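Long-range contacts in cytochrome c (Hydrogenophilus thermoluteolus, PDB 2D0S), which binds heme c covalently and probably serves as a small electron carrier, as other members of the cytochrome c family do: residues P23-V28 / R73-L78; A29-E34 / G50-V55; K39-V44 / V63-I68. All blocks are in the same frame, centred on the assembly; numbering follows the deposited sequence.

Contact 1 of 3, residues P23-V28 / R73-L78. With HEC (heme c), chain B.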
loop_
_atom_site.group_PDB
_atom_site.type_symbol
_atom_site.label_atom_id
_atom_site.label_comp_id
_atom_site.label_asym_id
_atom_site.label_seq_id
_atom_site.Cartn_x
_atom_site.Cartn_y
_atom_site.Cartn_z
ATOM N N PRO A 23 2.932 2.008 -7.308
ATOM C CA PRO A 23 4.262 2.486 -6.937
ATOM C C PRO A 23 5.016 1.443 -6.100
ATOM O O PRO A 23 4.398 0.630 -5.361
ATOM C CB PRO A 23 3.961 3.756 -6.114
ATOM C CG PRO A 23 2.571 3.530 -5.582
ATOM C CD PRO A 23 1.869 2.859 -6.747
ATOM N N SER A 24 6.335 1.585 -6.129
ATOM C CA SER A 24 7.183 0.769 -5.288
ATOM C C SER A 24 6.863 1.209 -3.863
ATOM O O SER A 24 6.472 2.361 -3.631
ATOM C CB SER A 24 8.670 1.025 -5.628
ATOM O OG SER A 24 9.197 2.149 -4.963
ATOM N N TYR A 25 7.083 0.301 -2.914
ATOM C CA TYR A 25 6.874 0.584 -1.510
ATOM C C TYR A 25 7.925 1.570 -1.023
ATOM O O TYR A 25 7.660 2.342 -0.153
ATOM C CB TYR A 25 6.939 -0.697 -0.690
ATOM C CG TYR A 25 5.698 -1.544 -0.831
ATOM C CD1 TYR A 25 5.789 -2.920 -0.860
ATOM C CD2 TYR A 25 4.444 -0.957 -1.010
ATOM C CE1 TYR A 25 4.681 -3.698 -1.030
ATOM C CE2 TYR A 25 3.303 -1.732 -1.095
ATOM C CZ TYR A 25 3.444 -3.106 -1.102
ATOM O OH TYR A 25 2.365 -3.919 -1.240
ATOM N N LYS A 26 9.106 1.558 -1.625
ATOM C CA LYS A 26 10.155 2.520 -1.256
ATOM C C LYS A 26 9.770 3.962 -1.645
ATOM O O LYS A 26 10.038 4.886 -0.904
ATOM C CB LYS A 26 11.505 2.135 -1.890
ATOM C CG LYS A 26 12.337 1.115 -1.114
ATOM C CD LYS A 26 13.744 0.994 -1.767
ATOM C CE LYS A 26 14.766 0.267 -0.873
ATOM N NZ LYS A 26 15.192 1.078 0.324
ATOM N N ASP A 27 9.043 4.105 -2.759
ATOM C CA ASP A 27 8.528 5.436 -3.188
ATOM C C ASP A 27 7.372 5.887 -2.281
ATOM O O ASP A 27 7.229 7.092 -1.983
ATOM C CB ASP A 27 8.008 5.383 -4.642
ATOM C CG ASP A 27 9.072 5.773 -5.684
ATOM O OD1 ASP A 27 8.694 5.858 -6.879
ATOM O OD2 ASP A 27 10.272 5.955 -5.333
ATOM N N VAL A 28 6.595 4.907 -1.806
ATOM C CA VAL A 28 5.489 5.220 -0.891
ATOM C C VAL A 28 6.114 5.717 0.410
ATOM O O VAL A 28 5.755 6.782 0.874
ATOM C CB VAL A 28 4.515 4.030 -0.630
ATOM C CG1 VAL A 28 3.522 4.373 0.592
ATOM C CG2 VAL A 28 3.689 3.703 -1.924
ATOM N N ARG A 73 2.061 0.205 7.971
ATOM C CA ARG A 73 3.118 0.686 8.875
ATOM C C ARG A 73 4.455 0.070 8.498
ATOM O O ARG A 73 5.486 0.714 8.602
ATOM C CB ARG A 73 2.757 0.440 10.347
ATOM C CG ARG A 73 1.591 1.271 10.811
ATOM C CD ARG A 73 1.355 1.178 12.378
ATOM N NE ARG A 73 0.161 1.924 12.780
ATOM C CZ ARG A 73 0.148 3.233 13.050
ATOM N NH1 ARG A 73 1.267 3.917 13.026
ATOM N NH2 ARG A 73 -0.984 3.844 13.400
ATOM N N TRP A 74 4.429 -1.157 7.980
ATOM C CA TRP A 74 5.649 -1.806 7.535
ATOM C C TRP A 74 6.221 -1.145 6.248
ATOM O O TRP A 74 7.392 -0.836 6.188
ATOM C CB TRP A 74 5.430 -3.309 7.343
ATOM C CG TRP A 74 6.505 -3.940 6.555
ATOM C CD1 TRP A 74 7.785 -4.170 6.959
ATOM C CD2 TRP A 74 6.453 -4.297 5.156
ATOM N NE1 TRP A 74 8.512 -4.715 5.931
ATOM C CE2 TRP A 74 7.717 -4.791 4.809
ATOM C CE3 TRP A 74 5.461 -4.229 4.175
ATOM C CZ2 TRP A 74 8.022 -5.192 3.523
ATOM C CZ3 TRP A 74 5.742 -4.643 2.929
ATOM C CH2 TRP A 74 7.008 -5.155 2.599
ATOM N N VAL A 75 5.386 -0.972 5.218
ATOM C CA VAL A 75 5.772 -0.198 4.037
ATOM C C VAL A 75 6.537 1.066 4.420
ATOM O O VAL A 75 7.581 1.392 3.813
ATOM C CB VAL A 75 4.552 0.177 3.191
ATOM C CG1 VAL A 75 4.918 1.265 2.133
ATOM C CG2 VAL A 75 4.018 -1.061 2.497
ATOM N N LEU A 76 6.073 1.771 5.447
ATOM C CA LEU A 76 6.643 3.084 5.718
ATOM C C LEU A 76 8.039 3.030 6.348
ATOM O O LEU A 76 8.736 4.048 6.427
ATOM C CB LEU A 76 5.715 3.954 6.550
ATOM C CG LEU A 76 4.380 4.406 5.991
ATOM C CD1 LEU A 76 3.603 5.120 7.076
ATOM C CD2 LEU A 76 4.503 5.273 4.756
ATOM N N THR A 77 8.434 1.866 6.834
ATOM C CA THR A 77 9.776 1.705 7.413
ATOM C C THR A 77 10.863 1.370 6.374
ATOM O O THR A 77 12.029 1.316 6.721
ATOM C CB THR A 77 9.794 0.598 8.504
ATOM O OG1 THR A 77 9.632 -0.680 7.875
ATOM C CG2 THR A 77 8.676 0.811 9.505
ATOM N N LEU A 78 10.480 1.108 5.119
ATOM C CA LEU A 78 11.455 0.766 4.051
ATOM C C LEU A 78 12.155 1.989 3.566
ATOM O O LEU A 78 11.774 2.555 2.562
ATOM C CB LEU A 78 10.772 0.090 2.862
ATOM C CG LEU A 78 9.848 -1.043 3.294
ATOM C CD1 LEU A 78 9.036 -1.582 2.154
ATOM C CD2 LEU A 78 10.687 -2.152 4.002
HETATM FE FE HEC B . -1.834 -0.655 -4.029
HETATM C CHA HEC B . -1.381 2.711 -4.542
HETATM C CHB HEC B . -0.738 -0.394 -0.847
HETATM C CHC HEC B . -2.853 -3.870 -3.479
HETATM C CHD HEC B . -2.407 -1.062 -7.427
HETATM N NA HEC B . -1.180 0.821 -2.933
HETATM C C1A HEC B . -1.054 2.169 -3.317
HETATM C C2A HEC B . -0.548 2.922 -2.193
HETATM C C3A HEC B . -0.321 2.065 -1.174
HETATM C C4A HEC B . -0.737 0.733 -1.614
HETATM C CMA HEC B . 0.217 2.415 0.249
HETATM C CAA HEC B . -0.252 4.452 -2.215
HETATM C CBA HEC B . -1.576 5.163 -1.940
HETATM C CGA HEC B . -1.497 6.634 -2.242
HETATM O O1A HEC B . -0.380 7.183 -2.359
HETATM O O2A HEC B . -2.567 7.263 -2.326
HETATM N NB HEC B . -1.829 -1.903 -2.470
HETATM C C1B HEC B . -1.338 -1.589 -1.219
HETATM C C2B HEC B . -1.635 -2.684 -0.335
HETATM C C3B HEC B . -2.199 -3.664 -1.065
HETATM C C4B HEC B . -2.371 -3.158 -2.410
HETATM C CMB HEC B . -1.158 -2.722 1.132
HETATM C CAB HEC B . -2.618 -5.106 -0.618
HETATM C CBB HEC B . -3.593 -5.074 0.583
HETATM N NC HEC B . -2.469 -2.147 -5.216
HETATM C C1C HEC B . -2.835 -3.428 -4.783
HETATM C C2C HEC B . -3.134 -4.246 -5.935
HETATM C C3C HEC B . -3.203 -3.402 -7.010
HETATM C C4C HEC B . -2.657 -2.128 -6.582
HETATM C CMC HEC B . -3.804 -5.629 -5.782
HETATM C CAC HEC B . -3.459 -3.692 -8.539
HETATM C CBC HEC B . -4.450 -4.801 -8.913
HETATM N ND HEC B . -1.928 0.664 -5.762
HETATM C C1D HEC B . -2.227 0.248 -7.047
HETATM C C2D HEC B . -2.210 1.394 -7.924
HETATM C C3D HEC B . -1.855 2.552 -7.024
HETATM C C4D HEC B . -1.692 2.004 -5.701
HETATM C CMD HEC B . -2.504 1.395 -9.433
HETATM C CAD HEC B . -1.770 4.028 -7.383
HETATM C CBD HEC B . -3.108 4.640 -7.016
HETATM C CGD HEC B . -3.032 6.121 -7.348
HETATM O O1D HEC B . -2.406 6.433 -8.387
HETATM O O2D HEC B . -3.589 6.974 -6.575
#
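Trp74 O, one residue along from the valine that sits on Tyr25, is gripped twice by a single partner: Thr77 OG1 donates to it at 2.8 Å, on a lone pair in the carbonyl plane, and Thr77 N reaches Trp74 O at 3.0 Å. Both bonds come from within the type I turn that runs from Val75 to Leu78 at the C-terminal side of helix 65-75. The indole of Trp74 turns the edge of its six-membered ring toward the face of the Tyr25 ring, an offset edge-to-face pair with planes at 73° and centroids 5.8 Å apart. Over the same face of the phenol, Val75 CG2 makes a CH-pi contact 3.8 Å from the ring centroid. Tyr25 carries CG anti to its carbonyl carbon (chi1 -75°), which sends the ring out toward the heme and leaves CB to meet Leu78 CD1 at 3.6 Å. The tyrosine edge lies beside the porphyrin, and its ring also meets the nearly parallel imidazole of His14, the axial iron ligand. In the usual manner of c-type cytochromes, the carbonyl of a nearby proline, Pro23, is hydrogen-bonded to His14 ND1, so this end of helix 25-31 belongs to the histidine side of the heme. One turn on, Val28 CG1 packs at 3.7 Å on Val75 CG1 and at 3.9 Å on the heme methyl CMA, with Leu76 CD2 a little farther off. At the start of helix 25-31, Ser24 is the N-cap, its OG accepting from Asp27 N at 3.0 Å.

Contact 2 of 3, residues A29-E34 / G50-V55. With HEC (heme c), chain B.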
loop_
_atom_site.group_PDB
_atom_site.type_symbol
_atom_site.label_atom_id
_atom_site.label_comp_id
_atom_site.label_asym_id
_atom_site.label_seq_id
_atom_site.Cartn_x
_atom_site.Cartn_y
_atom_site.Cartn_z
ATOM N N ALA A 29 7.096 4.982 0.948
ATOM C CA ALA A 29 7.816 5.419 2.156
ATOM C C ALA A 29 8.473 6.822 1.996
ATOM O O ALA A 29 8.591 7.564 2.963
ATOM C CB ALA A 29 8.858 4.401 2.527
ATOM N N LYS A 30 8.925 7.160 0.780
ATOM C CA LYS A 30 9.543 8.471 0.502
ATOM C C LYS A 30 8.508 9.608 0.440
ATOM O O LYS A 30 8.783 10.742 0.795
ATOM C CB LYS A 30 10.340 8.419 -0.807
ATOM C CG LYS A 30 11.757 7.919 -0.618
ATOM C CD LYS A 30 12.415 7.522 -1.975
ATOM C CE LYS A 30 13.555 6.550 -1.744
ATOM N NZ LYS A 30 14.172 6.125 -3.075
ATOM N N LYS A 31 7.300 9.283 0.043
ATOM C CA LYS A 31 6.301 10.284 -0.053
ATOM C C LYS A 31 5.581 10.545 1.281
ATOM O O LYS A 31 5.138 11.644 1.530
ATOM C CB LYS A 31 5.314 9.917 -1.139
ATOM C CG LYS A 31 4.498 11.084 -1.645
ATOM C CD LYS A 31 3.943 10.782 -3.041
ATOM C CE LYS A 31 2.694 11.636 -3.365
ATOM N NZ LYS A 31 1.663 11.667 -2.229
ATOM N N TYR A 32 5.437 9.521 2.125
ATOM C CA TYR A 32 4.635 9.689 3.344
ATOM C C TYR A 32 5.448 9.496 4.588
ATOM O O TYR A 32 6.596 8.970 4.525
ATOM C CB TYR A 32 3.467 8.725 3.345
ATOM C CG TYR A 32 2.583 8.894 2.164
ATOM C CD1 TYR A 32 1.652 9.931 2.117
ATOM C CD2 TYR A 32 2.705 8.056 1.054
ATOM C CE1 TYR A 32 0.835 10.109 1.014
ATOM C CE2 TYR A 32 1.870 8.211 -0.055
ATOM C CZ TYR A 32 0.942 9.235 -0.065
ATOM O OH TYR A 32 0.089 9.361 -1.124
ATOM N N THR A 33 4.797 9.739 5.736
ATOM C CA THR A 33 5.408 9.368 7.022
ATOM C C THR A 33 4.354 8.624 7.878
ATOM O O THR A 33 3.191 8.514 7.479
ATOM C CB THR A 33 5.881 10.541 7.821
ATOM O OG1 THR A 33 4.731 11.277 8.233
ATOM C CG2 THR A 33 6.822 11.442 7.002
ATOM N N GLU A 34 4.739 8.220 9.087
ATOM C CA GLU A 34 3.774 7.571 9.985
ATOM C C GLU A 34 2.573 8.501 10.281
ATOM O O GLU A 34 1.543 8.052 10.761
ATOM C CB GLU A 34 4.431 7.130 11.280
ATOM C CG GLU A 34 5.147 8.268 12.025
ATOM C CD GLU A 34 6.663 8.418 11.641
ATOM O OE1 GLU A 34 7.098 7.903 10.584
ATOM O OE2 GLU A 34 7.400 9.059 12.416
ATOM N N GLY A 50 -5.224 8.409 -9.197
ATOM C CA GLY A 50 -4.789 9.779 -9.325
ATOM C C GLY A 50 -3.601 10.375 -8.614
ATOM O O GLY A 50 -3.023 11.373 -9.051
ATOM N N VAL A 51 -3.195 9.748 -7.529
ATOM C CA VAL A 51 -2.007 10.219 -6.840
ATOM C C VAL A 51 -0.733 9.911 -7.602
ATOM O O VAL A 51 0.168 10.741 -7.671
ATOM C CB VAL A 51 -1.962 9.689 -5.413
ATOM C CG1 VAL A 51 -0.743 10.172 -4.724
ATOM C CG2 VAL A 51 -3.243 10.103 -4.675
ATOM N N TRP A 52 -0.645 8.707 -8.168
ATOM C CA TRP A 52 0.525 8.266 -8.917
ATOM C C TRP A 52 0.258 8.088 -10.426
ATOM O O TRP A 52 1.171 7.766 -11.194
ATOM C CB TRP A 52 0.963 6.918 -8.320
ATOM C CG TRP A 52 1.348 6.996 -6.840
ATOM C CD1 TRP A 52 0.525 6.863 -5.791
ATOM C CD2 TRP A 52 2.676 7.236 -6.292
ATOM N NE1 TRP A 52 1.241 6.977 -4.601
ATOM C CE2 TRP A 52 2.571 7.147 -4.898
ATOM C CE3 TRP A 52 3.957 7.414 -6.865
ATOM C CZ2 TRP A 52 3.675 7.349 -4.044
ATOM C CZ3 TRP A 52 5.047 7.580 -6.014
ATOM C CH2 TRP A 52 4.894 7.560 -4.622
ATOM N N GLY A 53 -1.019 8.158 -10.822
ATOM C CA GLY A 53 -1.357 7.868 -12.204
ATOM C C GLY A 53 -2.839 7.674 -12.362
ATOM O O GLY A 53 -3.605 7.808 -11.385
ATOM N N PRO A 54 -3.273 7.316 -13.583
ATOM C CA PRO A 54 -4.695 7.137 -13.871
ATOM C C PRO A 54 -5.256 5.746 -13.576
ATOM O O PRO A 54 -6.465 5.568 -13.644
ATOM C CB PRO A 54 -4.766 7.404 -15.372
ATOM C CG PRO A 54 -3.433 6.874 -15.894
ATOM C CD PRO A 54 -2.430 7.195 -14.800
ATOM N N VAL A 55 -4.403 4.742 -13.376
ATOM C CA VAL A 55 -4.917 3.365 -13.095
ATOM C C VAL A 55 -5.255 3.150 -11.606
ATOM O O VAL A 55 -4.455 3.476 -10.740
ATOM C CB VAL A 55 -4.004 2.245 -13.687
ATOM C CG1 VAL A 55 -2.575 2.721 -13.806
ATOM C CG2 VAL A 55 -4.089 0.960 -12.875
HETATM FE FE HEC B . -1.834 -0.655 -4.029
HETATM C CHA HEC B . -1.381 2.711 -4.542
HETATM C CHB HEC B . -0.738 -0.394 -0.847
HETATM C CHC HEC B . -2.853 -3.870 -3.479
HETATM C CHD HEC B . -2.407 -1.062 -7.427
HETATM N NA HEC B . -1.180 0.821 -2.933
HETATM C C1A HEC B . -1.054 2.169 -3.317
HETATM C C2A HEC B . -0.548 2.922 -2.193
HETATM C C3A HEC B . -0.321 2.065 -1.174
HETATM C C4A HEC B . -0.737 0.733 -1.614
HETATM C CMA HEC B . 0.217 2.415 0.249
HETATM C CAA HEC B . -0.252 4.452 -2.215
HETATM C CBA HEC B . -1.576 5.163 -1.940
HETATM C CGA HEC B . -1.497 6.634 -2.242
HETATM O O1A HEC B . -0.380 7.183 -2.359
HETATM O O2A HEC B . -2.567 7.263 -2.326
HETATM N NB HEC B . -1.829 -1.903 -2.470
HETATM C C1B HEC B . -1.338 -1.589 -1.219
HETATM C C2B HEC B . -1.635 -2.684 -0.335
HETATM C C3B HEC B . -2.199 -3.664 -1.065
HETATM C C4B HEC B . -2.371 -3.158 -2.410
HETATM C CMB HEC B . -1.158 -2.722 1.132
HETATM C CAB HEC B . -2.618 -5.106 -0.618
HETATM C CBB HEC B . -3.593 -5.074 0.583
HETATM N NC HEC B . -2.469 -2.147 -5.216
HETATM C C1C HEC B . -2.835 -3.428 -4.783
HETATM C C2C HEC B . -3.134 -4.246 -5.935
HETATM C C3C HEC B . -3.203 -3.402 -7.010
HETATM C C4C HEC B . -2.657 -2.128 -6.582
HETATM C CMC HEC B . -3.804 -5.629 -5.782
HETATM C CAC HEC B . -3.459 -3.692 -8.539
HETATM C CBC HEC B . -4.450 -4.801 -8.913
HETATM N ND HEC B . -1.928 0.664 -5.762
HETATM C C1D HEC B . -2.227 0.248 -7.047
HETATM C C2D HEC B . -2.210 1.394 -7.924
HETATM C C3D HEC B . -1.855 2.552 -7.024
HETATM C C4D HEC B . -1.692 2.004 -5.701
HETATM C CMD HEC B . -2.504 1.395 -9.433
HETATM C CAD HEC B . -1.770 4.028 -7.383
HETATM C CBD HEC B . -3.108 4.640 -7.016
HETATM C CGD HEC B . -3.032 6.121 -7.348
HETATM O O1D HEC B . -2.406 6.433 -8.387
HETATM O O2D HEC B . -3.589 6.974 -6.575
#
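Tyr32 and Trp52 have much the same first torsion, with CG opposite the carbonyl carbon (chi1 -58° and -61°), and each thereby swings its polar tip from its own segment onto one heme propionate oxygen. Tyr32 OH makes a short hydrogen bond of 2.5 Å to heme O1A, and Trp52 NE1 donates to that same O1A at 2.8 Å, fairly straight at 158°. The oxygen lies at the edge of both rings, near their planes, so two groups from separate parts of the chain fix one carboxylate. From this loop the other propionate is met by main-chain amides: Val51 N donates to heme O2D at 3.0 Å and Trp52 N to heme O1D at 2.9 Å; Lys43 NZ, outside these segments, also reaches it. Within the loop, Gly50 N bonds Gly53 O at 2.8 Å, a bend consistent with the way the amides of Val51 and Trp52 both face the carboxylate. Lys31 runs alongside the indole in the opposite direction, its CD 3.6 Å from Trp52 CZ2. Its chain then bends at the end, bringing NZ to Tyr32 OH in a weak hydrogen bond and to Val51 CG1 in simple contact; the ammonium probably adds positive potential near the propionate. Convergence of tyrosine, tryptophan and main-chain amides on the carboxylates makes this a heme propionate site of a c-type cytochrome.

Contact 3 of 3, residues K39-V44 / V63-I68; sequences KLVEKV and VAEADI. With HEC (heme c), chain B.
Ile68 CG2 is the branch that does most of the touching: it lies 3.8 Å from Val44 CB, and Val41 CG1 comes to it at 4.2 Å from one turn earlier in helix 37-46. The side chains of Val44 and Ile68 slide past each other in opposite directions, whereas Val41 comes in at a slant. Val44 has CG1 anti to its backbone N (chi1 176°), and its two branches part company: CG1 stays by Ile68 and the heme vinyl-derived CBB, while CG2 sits 3.8 Å from the meso carbon CHB. The valine is thus a wedge between helix 65-75 and the porphyrin. Val41 CG1 also meets the aliphatic CG of Glu65 at 4.1 Å, the two side chains crossing at about a right angle.

Farther out, Glu42 OE2 and Glu65 OE2 stand 4.4 Å apart, a like-charge pair that would be unfavourable alone; Lys45 forms a salt bridge with each and so probably offsets it. On the heme side, Lys43 bends at chi2 and chi4, laying CG against the propionate and letting NZ clasp both arms, with hydrogen bonds of 2.7 Å to heme O2D and 2.9 Å to heme O2A. Ala64 sets the start of the second helix as its N-cap residue, with Ile68 N bonded to Ala64 O, which helps to place Ile68 one turn in. Val44 also lies close to Met57, the methionine iron ligand. Helix 37-46 is therefore sandwiched between the heme and the beginning of helix 65-75, while Leu40 and Val41 extend the same packing along helix 65-75 to Val72 and Glu69.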
loop_
_atom_site.group_PDB
_atom_site.type_symbol
_atom_site.label_atom_id
_atom_site.label_comp_id
_atom_site.label_asym_id
_atom_site.label_seq_id
_atom_site.Cartn_x
_atom_site.Cartn_y
_atom_site.Cartn_z
ATOM N N LYS A 39 -4.807 7.785 6.572
ATOM C CA LYS A 39 -5.139 8.160 5.163
ATOM C C LYS A 39 -4.837 7.032 4.167
ATOM O O LYS A 39 -5.679 6.664 3.344
ATOM C CB LYS A 39 -4.356 9.441 4.775
ATOM C CG LYS A 39 -4.422 9.823 3.310
ATOM C CD LYS A 39 -3.018 10.261 2.759
ATOM C CE LYS A 39 -2.576 11.645 3.267
ATOM N NZ LYS A 39 -3.498 12.712 2.752
ATOM N N LEU A 40 -3.670 6.419 4.312
ATOM C CA LEU A 40 -3.279 5.324 3.423
ATOM C C LEU A 40 -4.156 4.099 3.591
ATOM O O LEU A 40 -4.448 3.393 2.615
ATOM C CB LEU A 40 -1.795 4.949 3.642
ATOM C CG LEU A 40 -0.873 6.070 3.252
ATOM C CD1 LEU A 40 0.571 5.726 3.598
ATOM C CD2 LEU A 40 -1.025 6.303 1.782
ATOM N N VAL A 41 -4.466 3.773 4.844
ATOM C CA VAL A 41 -5.328 2.673 5.136
ATOM C C VAL A 41 -6.690 2.812 4.434
ATOM O O VAL A 41 -7.170 1.849 3.857
ATOM C CB VAL A 41 -5.515 2.484 6.695
ATOM C CG1 VAL A 41 -6.715 1.537 7.003
ATOM C CG2 VAL A 41 -4.229 1.939 7.319
ATOM N N GLU A 42 -7.299 4.001 4.473
ATOM C CA GLU A 42 -8.570 4.247 3.743
ATOM C C GLU A 42 -8.415 4.053 2.216
ATOM O O GLU A 42 -9.290 3.488 1.553
ATOM C CB GLU A 42 -9.135 5.658 4.037
ATOM C CG GLU A 42 -10.511 5.665 4.726
ATOM C CD GLU A 42 -10.588 4.674 5.942
ATOM O OE1 GLU A 42 -9.844 4.861 6.955
ATOM O OE2 GLU A 42 -11.375 3.691 5.864
ATOM N N LYS A 43 -7.297 4.532 1.678
ATOM C CA LYS A 43 -6.980 4.382 0.255
ATOM C C LYS A 43 -6.898 2.876 -0.180
ATOM O O LYS A 43 -7.349 2.498 -1.245
ATOM C CB LYS A 43 -5.662 5.134 -0.054
ATOM C CG LYS A 43 -5.183 5.038 -1.504
ATOM C CD LYS A 43 -6.243 5.543 -2.501
ATOM C CE LYS A 43 -5.688 5.547 -3.929
ATOM N NZ LYS A 43 -4.743 6.730 -4.183
ATOM N N VAL A 44 -6.293 2.041 0.634
ATOM C CA VAL A 44 -6.153 0.641 0.295
ATOM C C VAL A 44 -7.556 0.020 0.359
ATOM O O VAL A 44 -7.981 -0.701 -0.566
ATOM C CB VAL A 44 -5.203 -0.078 1.258
ATOM C CG1 VAL A 44 -5.140 -1.581 0.936
ATOM C CG2 VAL A 44 -3.788 0.593 1.231
ATOM N N VAL A 63 -10.464 -7.524 3.320
ATOM C CA VAL A 63 -9.192 -7.636 4.057
ATOM C C VAL A 63 -9.366 -6.804 5.289
ATOM O O VAL A 63 -9.915 -5.696 5.212
ATOM C CB VAL A 63 -7.955 -7.141 3.190
ATOM C CG1 VAL A 63 -6.594 -7.248 3.987
ATOM C CG2 VAL A 63 -7.875 -7.931 1.897
ATOM N N ALA A 64 -9.067 -7.393 6.448
ATOM C CA ALA A 64 -9.316 -6.729 7.711
ATOM C C ALA A 64 -8.514 -5.458 7.726
ATOM O O ALA A 64 -7.301 -5.444 7.375
ATOM C CB ALA A 64 -8.937 -7.642 8.940
ATOM N N GLU A 65 -9.180 -4.389 8.124
ATOM C CA GLU A 65 -8.546 -3.125 8.342
ATOM C C GLU A 65 -7.311 -3.201 9.290
ATOM O O GLU A 65 -6.282 -2.541 9.049
ATOM C CB GLU A 65 -9.604 -2.137 8.818
ATOM C CG GLU A 65 -9.055 -0.850 9.362
ATOM C CD GLU A 65 -10.137 0.209 9.521
ATOM O OE1 GLU A 65 -10.155 0.879 10.584
ATOM O OE2 GLU A 65 -10.986 0.323 8.597
ATOM N N ALA A 66 -7.346 -4.123 10.254
ATOM C CA ALA A 66 -6.188 -4.363 11.123
ATOM C C ALA A 66 -5.007 -4.888 10.345
ATOM O O ALA A 66 -3.862 -4.551 10.645
ATOM C CB ALA A 66 -6.558 -5.321 12.205
ATOM N N ASP A 67 -5.272 -5.727 9.344
ATOM C CA ASP A 67 -4.202 -6.256 8.517
ATOM C C ASP A 67 -3.667 -5.225 7.602
ATOM O O ASP A 67 -2.451 -5.099 7.469
ATOM C CB ASP A 67 -4.671 -7.428 7.703
ATOM C CG ASP A 67 -4.918 -8.657 8.559
ATOM O OD1 ASP A 67 -4.474 -8.677 9.721
ATOM O OD2 ASP A 67 -5.518 -9.610 8.042
ATOM N N ILE A 68 -4.564 -4.456 6.979
ATOM C CA ILE A 68 -4.126 -3.390 6.116
ATOM C C ILE A 68 -3.189 -2.439 6.887
ATOM O O ILE A 68 -2.118 -2.096 6.406
ATOM C CB ILE A 68 -5.311 -2.590 5.531
ATOM C CG1 ILE A 68 -6.129 -3.482 4.604
ATOM C CG2 ILE A 68 -4.780 -1.389 4.779
ATOM C CD1 ILE A 68 -7.431 -2.844 4.134
HETATM FE FE HEC B . -1.834 -0.655 -4.029
HETATM C CHA HEC B . -1.381 2.711 -4.542
HETATM C CHB HEC B . -0.738 -0.394 -0.847
HETATM C CHC HEC B . -2.853 -3.870 -3.479
HETATM C CHD HEC B . -2.407 -1.062 -7.427
HETATM N NA HEC B . -1.180 0.821 -2.933
HETATM C C1A HEC B . -1.054 2.169 -3.317
HETATM C C2A HEC B . -0.548 2.922 -2.193
HETATM C C3A HEC B . -0.321 2.065 -1.174
HETATM C C4A HEC B . -0.737 0.733 -1.614
HETATM C CMA HEC B . 0.217 2.415 0.249
HETATM C CAA HEC B . -0.252 4.452 -2.215
HETATM C CBA HEC B . -1.576 5.163 -1.940
HETATM C CGA HEC B . -1.497 6.634 -2.242
HETATM O O1A HEC B . -0.380 7.183 -2.359
HETATM O O2A HEC B . -2.567 7.263 -2.326
HETATM N NB HEC B . -1.829 -1.903 -2.470
HETATM C C1B HEC B . -1.338 -1.589 -1.219
HETATM C C2B HEC B . -1.635 -2.684 -0.335
HETATM C C3B HEC B . -2.199 -3.664 -1.065
HETATM C C4B HEC B . -2.371 -3.158 -2.410
HETATM C CMB HEC B . -1.158 -2.722 1.132
HETATM C CAB HEC B . -2.618 -5.106 -0.618
HETATM C CBB HEC B . -3.593 -5.074 0.583
HETATM N NC HEC B . -2.469 -2.147 -5.216
HETATM C C1C HEC B . -2.835 -3.428 -4.783
HETATM C C2C HEC B . -3.134 -4.246 -5.935
HETATM C C3C HEC B . -3.203 -3.402 -7.010
HETATM C C4C HEC B . -2.657 -2.128 -6.582
HETATM C CMC HEC B . -3.804 -5.629 -5.782
HETATM C CAC HEC B . -3.459 -3.692 -8.539
HETATM C CBC HEC B . -4.450 -4.801 -8.913
HETATM N ND HEC B . -1.928 0.664 -5.762
HETATM C C1D HEC B . -2.227 0.248 -7.047
HETATM C C2D HEC B . -2.210 1.394 -7.924
HETATM C C3D HEC B . -1.855 2.552 -7.024
HETATM C C4D HEC B . -1.692 2.004 -5.701
HETATM C CMD HEC B . -2.504 1.395 -9.433
HETATM C CAD HEC B . -1.770 4.028 -7.383
HETATM C CBD HEC B . -3.108 4.640 -7.016
HETATM C CGD HEC B . -3.032 6.121 -7.348
HETATM O O1D HEC B . -2.406 6.433 -8.387
HETATM O O2D HEC B . -3.589 6.974 -6.575
#

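Contacts 1 and 3 clasp opposite ends of helix 65-75, against helix 25-31 and helix 37-46 respectively, on either side of the chain's centre; both are largely apolar, though contact 1 relies on aromatic rings and contact 3 on branched aliphatics with a charged rim. Contact 3 is the buried one, contact 1 partly buried, and contact 2, the smallest, has the largest share of exposed residues; its two segments meet less through each other than through shared hydrogen bonds to the heme propionates. Helix 25-31 serves both contact 1 and contact 2. Leu76 touches Leu40 of contact 3, while Val51 and Lys43 touch and bond the same propionate, joining contacts 2 and 3. All three close round one heme.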